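Local coordinates for protein cytochrome c552 (Thermochromatium tepidum, PDB 5ZE8) that carries five c-type hemes and probably transfers electrons at low potential in a thermophilic purple sulfur photosynthetic bacterium, at residues R39-L44 / Y121-N126; S68-G73 / Q417-L422; G94-C99 / Q111-D116; N234-P239 / T368-G373. One frame throughout, in Å; residues are numbered along the deposited sequence.

Contact 1 (R39-L44 / Y121-N126); sequences RVSSEL and YTEGVN. With HEC (heme c), chain D.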
# COMPACT_ATOMS: atom_id res chain seq x y z
N ARG A 39 13.14 -13.61 15.30
CA ARG A 39 14.15 -12.58 15.61
C ARG A 39 15.42 -12.74 14.75
O ARG A 39 16.43 -12.02 14.99
CB ARG A 39 14.49 -12.61 17.13
CG ARG A 39 13.56 -11.77 18.03
CD ARG A 39 14.14 -11.58 19.46
NE ARG A 39 13.07 -11.89 20.44
CZ ARG A 39 13.08 -12.82 21.39
NH1 ARG A 39 14.15 -13.60 21.68
NH2 ARG A 39 11.98 -12.95 22.13
N VAL A 40 15.38 -13.60 13.76
CA VAL A 40 16.47 -13.74 12.77
C VAL A 40 16.46 -12.57 11.77
O VAL A 40 15.43 -12.30 11.08
CB VAL A 40 16.37 -15.07 12.02
CG1 VAL A 40 17.42 -15.11 10.89
CG2 VAL A 40 16.63 -16.20 12.95
N SER A 41 17.60 -11.87 11.65
CA SER A 41 17.70 -10.71 10.78
C SER A 41 17.64 -11.12 9.33
O SER A 41 18.24 -12.10 8.88
CB SER A 41 19.05 -9.99 10.99
OG SER A 41 19.19 -8.92 10.08
N SER A 42 17.07 -10.21 8.55
CA SER A 42 16.99 -10.38 7.07
C SER A 42 18.41 -10.45 6.45
O SER A 42 18.59 -10.96 5.31
CB SER A 42 16.16 -9.25 6.46
OG SER A 42 14.86 -9.20 7.07
N GLU A 43 19.39 -9.85 7.14
CA GLU A 43 20.77 -9.92 6.69
C GLU A 43 21.26 -11.38 6.63
O GLU A 43 22.15 -11.68 5.81
CB GLU A 43 21.68 -9.06 7.60
CG GLU A 43 21.31 -7.62 7.66
CD GLU A 43 21.47 -6.89 6.34
OE1 GLU A 43 22.47 -7.18 5.64
OE2 GLU A 43 20.63 -5.98 6.01
N LEU A 44 20.79 -12.26 7.48
CA LEU A 44 21.18 -13.66 7.42
C LEU A 44 20.66 -14.29 6.14
O LEU A 44 21.41 -14.88 5.40
CB LEU A 44 20.66 -14.47 8.62
CG LEU A 44 20.99 -15.99 8.44
CD1 LEU A 44 22.52 -16.15 8.33
CD2 LEU A 44 20.43 -16.86 9.50
N TYR A 121 12.91 -5.76 14.91
CA TYR A 121 11.95 -4.69 15.02
C TYR A 121 12.26 -3.57 14.01
O TYR A 121 11.37 -3.02 13.36
CB TYR A 121 11.99 -4.13 16.48
CG TYR A 121 11.99 -5.19 17.56
CD1 TYR A 121 11.38 -6.44 17.39
CD2 TYR A 121 12.60 -4.92 18.78
CE1 TYR A 121 11.37 -7.40 18.40
CE2 TYR A 121 12.60 -5.89 19.77
CZ TYR A 121 12.02 -7.09 19.60
OH TYR A 121 11.99 -8.07 20.56
N THR A 122 13.56 -3.23 13.82
CA THR A 122 13.89 -2.15 12.92
C THR A 122 13.59 -2.49 11.45
O THR A 122 13.32 -1.57 10.68
CB THR A 122 15.34 -1.63 13.01
OG1 THR A 122 16.23 -2.65 12.67
CG2 THR A 122 15.61 -1.23 14.46
N GLU A 123 13.61 -3.76 11.14
CA GLU A 123 13.37 -4.22 9.79
C GLU A 123 11.89 -4.30 9.43
O GLU A 123 11.61 -4.67 8.26
CB GLU A 123 14.02 -5.60 9.58
CG GLU A 123 15.56 -5.56 9.71
CD GLU A 123 16.21 -6.90 9.64
OE1 GLU A 123 15.56 -7.94 9.41
OE2 GLU A 123 17.47 -7.00 9.80
N GLY A 124 10.98 -3.96 10.34
CA GLY A 124 9.59 -3.79 9.87
C GLY A 124 8.99 -5.14 9.39
O GLY A 124 9.12 -6.17 10.10
N VAL A 125 8.34 -5.07 8.24
CA VAL A 125 7.75 -6.28 7.68
C VAL A 125 8.87 -6.99 6.90
O VAL A 125 9.07 -6.75 5.72
CB VAL A 125 6.54 -5.89 6.79
CG1 VAL A 125 5.88 -7.13 6.23
CG2 VAL A 125 5.47 -5.19 7.58
N ASN A 126 9.55 -7.88 7.62
CA ASN A 126 10.78 -8.47 7.13
C ASN A 126 10.60 -9.92 6.71
O ASN A 126 9.48 -10.42 6.71
CB ASN A 126 11.88 -8.24 8.13
CG ASN A 126 11.82 -9.11 9.33
OD1 ASN A 126 10.86 -9.86 9.52
ND2 ASN A 126 12.90 -9.03 10.19
FE HEC D . 9.37 -13.95 0.52
CHA HEC D . 8.32 -16.25 -1.86
CHB HEC D . 12.46 -15.31 0.49
CHC HEC D . 10.56 -11.25 2.40
CHD HEC D . 6.18 -12.99 1.06
NA HEC D . 10.21 -15.44 -0.48
C1A HEC D . 9.65 -16.25 -1.43
C2A HEC D . 10.65 -17.10 -1.99
C3A HEC D . 11.84 -16.85 -1.30
C4A HEC D . 11.54 -15.83 -0.39
CMA HEC D . 13.23 -17.47 -1.48
CAA HEC D . 10.40 -18.05 -3.18
CBA HEC D . 10.70 -17.21 -4.43
CGA HEC D . 10.52 -18.03 -5.70
O1A HEC D . 10.96 -19.21 -5.76
O2A HEC D . 10.09 -17.48 -6.72
NB HEC D . 11.16 -13.38 1.31
C1B HEC D . 12.25 -14.12 1.20
C2B HEC D . 13.33 -13.42 1.87
C3B HEC D . 12.84 -12.27 2.37
C4B HEC D . 11.44 -12.26 2.05
CMB HEC D . 14.77 -13.89 1.90
CAB HEC D . 13.48 -11.10 2.99
CBB HEC D . 14.56 -10.51 2.31
NC HEC D . 8.54 -12.44 1.52
C1C HEC D . 9.15 -11.39 2.20
C2C HEC D . 8.20 -10.49 2.72
C3C HEC D . 6.93 -11.00 2.44
C4C HEC D . 7.17 -12.20 1.65
CMC HEC D . 8.56 -9.31 3.59
CAC HEC D . 5.61 -10.41 2.80
CBC HEC D . 5.32 -9.03 2.50
ND HEC D . 7.66 -14.49 -0.23
C1D HEC D . 6.42 -13.99 0.14
C2D HEC D . 5.31 -14.63 -0.63
C3D HEC D . 5.92 -15.53 -1.44
C4D HEC D . 7.39 -15.45 -1.21
CMD HEC D . 3.85 -14.43 -0.42
CAD HEC D . 5.23 -16.44 -2.40
CBD HEC D . 4.95 -15.74 -3.73
CGD HEC D . 3.91 -16.52 -4.53
O1D HEC D . 2.81 -16.01 -4.82
O2D HEC D . 4.21 -17.61 -4.96
O HOH W 1 13.55 -10.64 12.48
O HOH W 2 18.12 -5.61 6.73
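E123 reaches from the loop after helix 119-122 toward the start of helix 42-46, where its carboxylate is gripped by S41 and S42, an example of one carboxylate collecting several donors at a helix start. With CG anti to its own carbonyl carbon (chi1 -64°) and the chain extended beyond it, the carboxylate arrives with its two oxygens divided between the serines. S41 OG donates to the syn lone pair of E123 OE2 at 2.6 Å. OE1 accepts three bonds: S42 N comes in on the syn side, close to the carboxylate plane, at 2.9 Å from OE1; S42 OG meets OE1 from well above that plane at 2.7 Å; and N126 ND2, from the same segment as E123, approaches OE1 on the anti side at 3.0 Å. As N-cap, S41 OG also accepts from E43 N at 3.1 Å. The acid thus lies at the amino end of a short helix, which would be expected to stabilise its negative charge. Water 1 joins V40 O to N126 ND2, whose amide is also fixed at OD1 by A129 N and N106 ND2. V125 O and N126 O lie against heme methyl CMC, so this segment also lines a heme pocket. Further back, the R39 and Y121 side chains lie alongside each other, guanidinium and ring planes 79° apart, and both turn their polar ends to D110, R39 through a salt bridge and Y121 through a hydrogen bond. W56 of helix 50-57 packs against S42, E123 and N126, C127 of helix 127-131 touches S42, and A107 of helix 105-109 lies against Y121.

Contact 2 (S68-G73 / Q417-L422); sequences SDPIHG and QLPAEL. With HEC (heme c), chain C.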
# COMPACT_ATOMS: atom_id res chain seq x y z
N SER A 68 11.55 4.41 10.08
CA SER A 68 12.01 4.41 8.67
C SER A 68 11.09 5.07 7.67
O SER A 68 11.56 5.32 6.54
CB SER A 68 12.26 3.00 8.14
OG SER A 68 13.30 2.36 8.83
N ASP A 69 9.84 5.27 8.00
CA ASP A 69 8.93 5.93 7.09
C ASP A 69 8.52 7.24 7.81
O ASP A 69 7.79 7.19 8.82
CB ASP A 69 7.68 5.07 6.90
CG ASP A 69 6.63 5.77 6.09
OD1 ASP A 69 6.82 6.90 5.71
OD2 ASP A 69 5.55 5.18 5.88
N PRO A 70 8.97 8.38 7.31
CA PRO A 70 8.64 9.61 8.03
C PRO A 70 7.16 10.00 8.02
O PRO A 70 6.68 10.68 8.91
CB PRO A 70 9.48 10.65 7.30
CG PRO A 70 9.58 10.12 5.97
CD PRO A 70 9.62 8.65 6.03
N ILE A 71 6.36 9.52 7.05
CA ILE A 71 4.93 9.76 7.05
C ILE A 71 4.27 8.97 8.16
O ILE A 71 3.61 9.49 9.04
CB ILE A 71 4.31 9.42 5.66
CG1 ILE A 71 4.81 10.43 4.60
CG2 ILE A 71 2.82 9.46 5.74
CD1 ILE A 71 4.30 10.12 3.17
N HIS A 72 4.46 7.65 8.14
CA HIS A 72 3.96 6.85 9.23
C HIS A 72 4.53 7.34 10.56
O HIS A 72 3.82 7.35 11.58
CB HIS A 72 4.34 5.35 9.06
CG HIS A 72 4.04 4.50 10.26
ND1 HIS A 72 2.76 4.29 10.72
CD2 HIS A 72 4.84 3.76 11.05
CE1 HIS A 72 2.81 3.47 11.76
NE2 HIS A 72 4.05 3.17 12.00
N GLY A 73 5.78 7.73 10.58
CA GLY A 73 6.38 8.17 11.87
C GLY A 73 5.75 9.37 12.47
O GLY A 73 5.66 9.48 13.72
N GLN A 417 7.39 20.00 6.85
CA GLN A 417 8.72 19.43 7.09
C GLN A 417 8.91 18.04 6.55
O GLN A 417 10.05 17.63 6.31
CB GLN A 417 9.13 19.45 8.60
CG GLN A 417 9.14 18.12 9.43
CD GLN A 417 10.27 18.00 10.51
OE1 GLN A 417 10.91 19.00 10.90
NE2 GLN A 417 10.48 16.76 11.03
N LEU A 418 7.81 17.38 6.21
CA LEU A 418 7.97 16.12 5.45
C LEU A 418 8.77 16.34 4.14
O LEU A 418 8.68 17.37 3.49
CB LEU A 418 6.61 15.45 5.17
CG LEU A 418 5.78 15.01 6.40
CD1 LEU A 418 4.34 14.72 5.98
CD2 LEU A 418 6.40 13.75 7.01
N PRO A 419 9.63 15.40 3.79
CA PRO A 419 10.39 15.49 2.59
C PRO A 419 9.53 15.85 1.36
O PRO A 419 8.49 15.20 1.08
CB PRO A 419 10.90 14.07 2.40
CG PRO A 419 11.02 13.53 3.76
CD PRO A 419 9.87 14.12 4.52
N ALA A 420 9.96 16.85 0.62
CA ALA A 420 9.13 17.40 -0.48
C ALA A 420 8.93 16.39 -1.61
O ALA A 420 7.92 16.46 -2.34
CB ALA A 420 9.73 18.70 -0.98
N GLU A 421 9.86 15.45 -1.70
CA GLU A 421 9.79 14.32 -2.64
C GLU A 421 8.63 13.42 -2.32
O GLU A 421 8.10 12.78 -3.23
CB GLU A 421 11.06 13.44 -2.56
CG GLU A 421 12.42 14.16 -2.63
CD GLU A 421 13.41 13.67 -1.56
OE1 GLU A 421 13.24 14.01 -0.36
OE2 GLU A 421 14.37 12.95 -1.93
N LEU A 422 8.26 13.30 -1.04
CA LEU A 422 7.11 12.50 -0.66
C LEU A 422 5.87 13.17 -0.97
O LEU A 422 5.00 12.52 -1.53
CB LEU A 422 7.06 12.10 0.81
CG LEU A 422 8.16 11.18 1.07
CD1 LEU A 422 8.29 10.98 2.56
CD2 LEU A 422 7.97 9.88 0.32
FE HEC C . -0.81 1.99 8.88
CHA HEC C . 0.10 3.03 5.72
CHB HEC C . -0.15 5.10 10.05
CHC HEC C . -2.00 1.11 11.88
CHD HEC C . -1.49 -1.12 7.71
NA HEC C . -0.20 3.70 8.13
C1A HEC C . 0.16 3.94 6.77
C2A HEC C . 0.40 5.35 6.54
C3A HEC C . 0.30 5.94 7.73
C4A HEC C . -0.08 4.94 8.68
CMA HEC C . 0.46 7.39 8.06
CAA HEC C . 0.85 5.98 5.28
CBA HEC C . 2.38 5.74 5.17
CGA HEC C . 3.08 6.24 3.95
O1A HEC C . 4.36 6.20 3.79
O2A HEC C . 2.43 6.75 2.97
NB HEC C . -0.94 2.95 10.67
C1B HEC C . -0.56 4.18 10.96
C2B HEC C . -0.71 4.38 12.37
C3B HEC C . -1.29 3.31 12.95
C4B HEC C . -1.47 2.38 11.80
CMB HEC C . -0.32 5.66 13.04
CAB HEC C . -1.72 3.04 14.33
CBB HEC C . -2.43 4.07 14.99
NC HEC C . -1.61 0.34 9.64
C1C HEC C . -2.14 0.13 10.93
C2C HEC C . -2.68 -1.17 11.09
C3C HEC C . -2.47 -1.84 9.91
C4C HEC C . -1.79 -0.88 9.04
CMC HEC C . -3.26 -1.72 12.35
CAC HEC C . -2.83 -3.22 9.55
CBC HEC C . -4.20 -3.56 9.73
ND HEC C . -0.65 1.13 7.13
C1D HEC C . -0.93 -0.16 6.81
C2D HEC C . -0.73 -0.43 5.41
C3D HEC C . -0.36 0.72 4.84
C4D HEC C . -0.31 1.70 5.93
CMD HEC C . -0.99 -1.74 4.74
CAD HEC C . 0.01 0.96 3.37
CBD HEC C . -1.25 1.46 2.75
CGD HEC C . -1.10 1.84 1.27
O1D HEC C . -0.13 1.56 0.62
O2D HEC C . -2.00 2.55 0.72
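While P70 and I71 turn to L418 and L422, the imidazole of H72 looks the other way, presenting its edge to the heme: meso carbon CHB lies in the ring plane, 3.1 Å from H72 ND1, and the ring of H103 stacks with that of H72. The carboxylate of D69, the N-cap of helix 70-79, takes I71 N from above its plane, with OD1 3.0 Å from that nitrogen. I71 serves both sides. Its CG2, anti to the backbone N, rests 3.7 Å from CGA of the heme propionate, whereas CG1 lies 4.1 Å from L422 CD1, the two side chains running antiparallel alongside each other. L422 CD1 also meets P70 CG at 3.7 Å, and L418 CD2 sits over the P70 carbonyl, 3.6 Å from P70 O. The start of helix 70-79 is therefore joined to the start of helix 420-423 by aliphatic carbon, with no hydrogen bond across. Polar chemistry is kept to the heme side, where D69 OD2 lies near a propionate oxygen of another heme and stands 2.6 Å from propionate O1A; oxygens so close suggest that one of these acid groups probably holds a proton.

Contact 3 (G94-C99 / Q111-D116); sequences GKFPLC and QTTKLD. With HEC (heme c), chain C.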
# COMPACT_ATOMS: atom_id res chain seq x y z
N GLY A 94 -5.28 3.77 25.13
CA GLY A 94 -4.46 3.16 26.19
C GLY A 94 -3.97 1.72 26.01
O GLY A 94 -3.45 1.12 26.95
N LYS A 95 -4.16 1.16 24.82
CA LYS A 95 -3.82 -0.26 24.54
C LYS A 95 -2.44 -0.31 23.87
O LYS A 95 -1.95 0.70 23.38
CB LYS A 95 -4.81 -0.90 23.60
CG LYS A 95 -6.24 -1.03 24.18
CD LYS A 95 -7.07 -1.90 23.28
CE LYS A 95 -8.52 -1.90 23.71
NZ LYS A 95 -9.34 -2.40 22.56
N PHE A 96 -1.84 -1.47 23.92
CA PHE A 96 -0.62 -1.75 23.15
C PHE A 96 -0.87 -1.23 21.73
O PHE A 96 -1.94 -1.46 21.12
CB PHE A 96 -0.34 -3.25 23.14
CG PHE A 96 0.96 -3.62 22.45
CD1 PHE A 96 2.10 -3.56 23.15
CD2 PHE A 96 0.98 -3.93 21.12
CE1 PHE A 96 3.33 -3.85 22.58
CE2 PHE A 96 2.17 -4.24 20.51
CZ PHE A 96 3.34 -4.18 21.24
N PRO A 97 0.09 -0.55 21.15
CA PRO A 97 -0.20 0.18 19.90
C PRO A 97 -0.57 -0.74 18.73
O PRO A 97 0.30 -1.53 18.23
CB PRO A 97 1.10 0.92 19.63
CG PRO A 97 1.81 1.01 20.99
CD PRO A 97 1.44 -0.24 21.65
N LEU A 98 -1.80 -0.62 18.20
CA LEU A 98 -2.26 -1.54 17.20
C LEU A 98 -1.46 -1.39 15.89
O LEU A 98 -1.37 -2.36 15.11
CB LEU A 98 -3.76 -1.39 16.90
CG LEU A 98 -4.17 -0.15 16.11
CD1 LEU A 98 -5.60 -0.31 15.64
CD2 LEU A 98 -4.02 1.23 16.73
N CYS A 99 -0.85 -0.20 15.66
CA CYS A 99 -0.02 0.03 14.49
C CYS A 99 1.00 -1.08 14.33
O CYS A 99 1.40 -1.43 13.23
CB CYS A 99 0.69 1.36 14.59
SG CYS A 99 -0.18 2.72 15.41
N GLN A 111 5.66 -8.33 22.22
CA GLN A 111 5.02 -7.36 23.17
C GLN A 111 5.96 -6.23 23.56
O GLN A 111 6.05 -5.87 24.77
CB GLN A 111 4.45 -8.06 24.44
CG GLN A 111 3.29 -7.32 25.15
CD GLN A 111 1.96 -7.32 24.44
OE1 GLN A 111 1.11 -6.44 24.76
NE2 GLN A 111 1.72 -8.24 23.55
N THR A 112 6.61 -5.62 22.58
CA THR A 112 7.48 -4.46 22.84
C THR A 112 7.21 -3.31 21.89
O THR A 112 6.84 -3.58 20.71
CB THR A 112 8.96 -4.85 22.76
OG1 THR A 112 9.79 -3.71 23.09
CG2 THR A 112 9.38 -5.34 21.41
N THR A 113 7.38 -2.10 22.38
CA THR A 113 7.17 -0.88 21.62
C THR A 113 8.48 -0.17 21.33
O THR A 113 8.47 0.84 20.64
CB THR A 113 6.13 0.09 22.23
OG1 THR A 113 6.67 0.67 23.45
CG2 THR A 113 4.89 -0.66 22.59
N LYS A 114 9.60 -0.73 21.78
CA LYS A 114 10.89 -0.07 21.57
C LYS A 114 11.53 -0.58 20.31
O LYS A 114 12.17 -1.62 20.29
CB LYS A 114 11.81 -0.32 22.81
CG LYS A 114 13.10 0.49 22.66
CD LYS A 114 13.86 0.53 23.98
CE LYS A 114 15.32 1.00 23.79
NZ LYS A 114 15.41 2.27 23.07
N LEU A 115 11.22 0.14 19.24
CA LEU A 115 11.44 -0.40 17.90
C LEU A 115 12.91 -0.38 17.52
O LEU A 115 13.29 -1.06 16.56
CB LEU A 115 10.62 0.40 16.90
CG LEU A 115 9.11 0.35 17.17
CD1 LEU A 115 8.37 1.13 16.11
CD2 LEU A 115 8.59 -1.09 17.36
N ASP A 116 13.76 0.39 18.22
CA ASP A 116 15.15 0.47 17.84
C ASP A 116 16.02 -0.54 18.52
O ASP A 116 17.22 -0.56 18.31
CB ASP A 116 15.75 1.88 18.05
CG ASP A 116 15.74 2.37 19.45
OD1 ASP A 116 15.04 1.82 20.27
OD2 ASP A 116 16.45 3.43 19.66
FE HEC C . -0.81 1.99 8.88
CHA HEC C . 0.10 3.03 5.72
CHB HEC C . -0.15 5.10 10.05
CHC HEC C . -2.00 1.11 11.88
CHD HEC C . -1.49 -1.12 7.71
NA HEC C . -0.20 3.70 8.13
C1A HEC C . 0.16 3.94 6.77
C2A HEC C . 0.40 5.35 6.54
C3A HEC C . 0.30 5.94 7.73
C4A HEC C . -0.08 4.94 8.68
CMA HEC C . 0.46 7.39 8.06
CAA HEC C . 0.85 5.98 5.28
CBA HEC C . 2.38 5.74 5.17
CGA HEC C . 3.08 6.24 3.95
O1A HEC C . 4.36 6.20 3.79
O2A HEC C . 2.43 6.75 2.97
NB HEC C . -0.94 2.95 10.67
C1B HEC C . -0.56 4.18 10.96
C2B HEC C . -0.71 4.38 12.37
C3B HEC C . -1.29 3.31 12.95
C4B HEC C . -1.47 2.38 11.80
CMB HEC C . -0.32 5.66 13.04
CAB HEC C . -1.72 3.04 14.33
CBB HEC C . -2.43 4.07 14.99
NC HEC C . -1.61 0.34 9.64
C1C HEC C . -2.14 0.13 10.93
C2C HEC C . -2.68 -1.17 11.09
C3C HEC C . -2.47 -1.84 9.91
C4C HEC C . -1.79 -0.88 9.04
CMC HEC C . -3.26 -1.72 12.35
CAC HEC C . -2.83 -3.22 9.55
CBC HEC C . -4.20 -3.56 9.73
ND HEC C . -0.65 1.13 7.13
C1D HEC C . -0.93 -0.16 6.81
C2D HEC C . -0.73 -0.43 5.41
C3D HEC C . -0.36 0.72 4.84
C4D HEC C . -0.31 1.70 5.93
CMD HEC C . -0.99 -1.74 4.74
CAD HEC C . 0.01 0.96 3.37
CBD HEC C . -1.25 1.46 2.75
CGD HEC C . -1.10 1.84 1.27
O1D HEC C . -0.13 1.56 0.62
O2D HEC C . -2.00 2.55 0.72
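F96 lays its phenyl ring against Q111, T112 and T113, three residues before the polypeptide enters the CXXCH heme-binding motif at C99. With CG anti to the backbone N (chi1 -176°), the ring extends across to the 111-116 loop and is sandwiched. Over one face, toward the rim, lies the Q111 amide, its plane 38° from that of the ring and its OE1 3.4 Å from F96 CD1. The other face carries P97, whose CD stands 3.5 Å above the plane of the F96 ring. At the edge, near the ring plane, the backbone oxygen T112 O approaches F96 CZ to 3.6 Å. T113 CG2 completes the shell, 3.6 Å from F96 CE1 and as near to P97 CD. An alanine in place of F96 would remove the filling between P97 and the glutamine amide, and would probably open a gap beside T113 and leave the Q111 side chain free to turn.

What sets these partners in place lies one layer out. Q111, with positive phi, is the C-prime residue of a Schellman motif ending helix 105-109, in which T112 N bonds to A107 O and Q111 N to A108 O. T112 OG1 accepts from K114 N at 3.3 Å, an ST turn, and is also bonded to E86. T113 OG1 is tied to A85 O and M88 N, which fixes the methyl toward the ring. Beyond P97, C99 anchors the other loop covalently, its SG joined to heme vinyl-derived carbon CAB at 1.9 Å.

Contact 4 (N234-P239 / T368-G373); sequences NPQGVP and TATKPG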
# COMPACT_ATOMS: atom_id res chain seq x y z
N ASN A 234 -11.69 2.82 12.18
CA ASN A 234 -11.54 3.73 13.29
C ASN A 234 -12.32 3.17 14.49
O ASN A 234 -12.91 2.08 14.42
CB ASN A 234 -11.85 5.17 12.85
CG ASN A 234 -13.33 5.51 12.91
OD1 ASN A 234 -14.17 4.68 13.22
ND2 ASN A 234 -13.64 6.76 12.60
N PRO A 235 -12.33 3.89 15.59
CA PRO A 235 -12.93 3.28 16.78
C PRO A 235 -14.45 3.27 16.74
O PRO A 235 -15.10 2.59 17.54
CB PRO A 235 -12.43 4.15 17.93
CG PRO A 235 -11.23 4.87 17.40
CD PRO A 235 -11.30 4.89 15.90
N GLN A 236 -15.04 4.06 15.85
CA GLN A 236 -16.47 4.00 15.63
C GLN A 236 -16.82 3.06 14.50
O GLN A 236 -17.97 3.10 14.03
CB GLN A 236 -16.99 5.42 15.35
CG GLN A 236 -16.79 6.47 16.46
CD GLN A 236 -15.36 6.89 16.73
OE1 GLN A 236 -14.83 6.65 17.81
NE2 GLN A 236 -14.70 7.47 15.75
N GLY A 237 -15.87 2.21 14.03
CA GLY A 237 -16.16 1.19 13.02
C GLY A 237 -16.13 1.70 11.60
O GLY A 237 -16.54 1.01 10.67
N VAL A 238 -15.66 2.93 11.39
CA VAL A 238 -15.70 3.47 10.05
C VAL A 238 -14.46 2.98 9.32
O VAL A 238 -13.35 3.08 9.88
CB VAL A 238 -15.69 4.97 10.05
CG1 VAL A 238 -15.86 5.44 8.62
CG2 VAL A 238 -16.88 5.46 10.87
N PRO A 239 -14.62 2.46 8.08
CA PRO A 239 -13.38 2.04 7.47
C PRO A 239 -12.43 3.20 7.18
O PRO A 239 -12.85 4.28 6.68
CB PRO A 239 -13.83 1.40 6.13
CG PRO A 239 -15.23 1.04 6.34
CD PRO A 239 -15.81 2.04 7.31
N THR A 368 -12.30 10.58 14.95
CA THR A 368 -13.62 10.84 15.54
C THR A 368 -14.80 10.64 14.57
O THR A 368 -15.97 10.65 14.95
CB THR A 368 -13.64 12.23 16.20
OG1 THR A 368 -13.23 13.21 15.25
CG2 THR A 368 -12.66 12.22 17.43
N ALA A 369 -14.52 10.35 13.32
CA ALA A 369 -15.58 10.15 12.37
C ALA A 369 -16.51 8.98 12.74
O ALA A 369 -16.10 7.94 13.26
CB ALA A 369 -14.99 9.98 10.97
N THR A 370 -17.81 9.17 12.54
CA THR A 370 -18.79 8.15 12.86
C THR A 370 -19.41 7.57 11.62
O THR A 370 -20.12 6.63 11.75
CB THR A 370 -19.95 8.76 13.68
OG1 THR A 370 -20.47 9.88 12.95
CG2 THR A 370 -19.50 9.18 15.02
N LYS A 371 -19.17 8.10 10.41
CA LYS A 371 -19.81 7.67 9.15
C LYS A 371 -18.76 7.81 7.97
O LYS A 371 -17.91 8.72 8.02
CB LYS A 371 -21.06 8.59 8.86
CG LYS A 371 -22.21 8.44 9.90
CD LYS A 371 -23.48 9.28 9.63
CE LYS A 371 -24.60 9.16 10.67
NZ LYS A 371 -25.60 10.28 10.60
N PRO A 372 -18.81 6.90 6.97
CA PRO A 372 -18.05 7.18 5.73
C PRO A 372 -18.51 8.49 5.12
O PRO A 372 -19.71 8.79 5.16
CB PRO A 372 -18.40 6.02 4.81
CG PRO A 372 -18.94 4.94 5.70
CD PRO A 372 -19.58 5.65 6.86
N GLY A 373 -17.57 9.24 4.56
CA GLY A 373 -17.90 10.37 3.68
C GLY A 373 -18.06 9.91 2.25
O GLY A 373 -18.14 8.70 1.97
O HOH W 3 -20.29 5.04 13.81
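A type I beta turn from N234 to G237, drawn together by the bond from G237 N to N234 O and followed by that from N234 N to V238 O, brings Q236 alongside T370 and V238 alongside K371. From this turn two amides converge on one acceptor. N234 ND2 donates to A369 O at 2.8 Å and Q236 NE2 to the same oxygen at 2.9 Å, nearly straight at 177°, and the two reach A369 O from opposite faces of its carbonyl plane. Each also donates just upstream, N234 ND2 to P366 O and Q236 NE2 to P367 O. On its other side the N234 amide serves its own turn, for OD1 accepts from V238 N at 2.9 Å, that nitrogen standing above the carbonyl plane. Replacing N234 with an alanine would probably leave A369 O held from one face alone and V238 N without its acceptor in the turn.

The partner segment enters strand 371-375 through a classic beta bulge, T370 and K371 both facing A357 of strand 351-357 in the antiparallel sheet. With CG1 anti to the backbone N (chi1 -175°), V238 spreads its methyls along this bulge, CG2 3.4 Å from T370 C and CG1 4.1 Å from P372 CD. Y354 and L356 of strand 351-357 meet the same valine from the sheet side. Q236 CG brushes T370 CG2 at 4.1 Å, the two side chains meeting at a slant, and T370 OG1 is bonded to D359. Water 3 bridges the backbones, donating to Q236 O and T370 O.

How the contacts relate
Contact 3 is the buried one of the four, a phenyl ring between an amide and a proline, with no hydrogen bond across; contacts 1, 2 and 4 are partly buried. Contacts 1 and 4 are built on polar grips, a carboxylate taken by serines in one and a backbone oxygen taken by two amides in the other, whereas contact 2 is aliphatic between its segments. Contacts 2 and 3 share one heme, and H72 packs on C99. Contacts 1 and 3 adjoin among heme-bearing helices and loops, while contacts 2 and 4 each join that part to segments next to or within the antiparallel sheet. Contact 4 touches none of the others, its nearest atoms about 8 Å from contact 3.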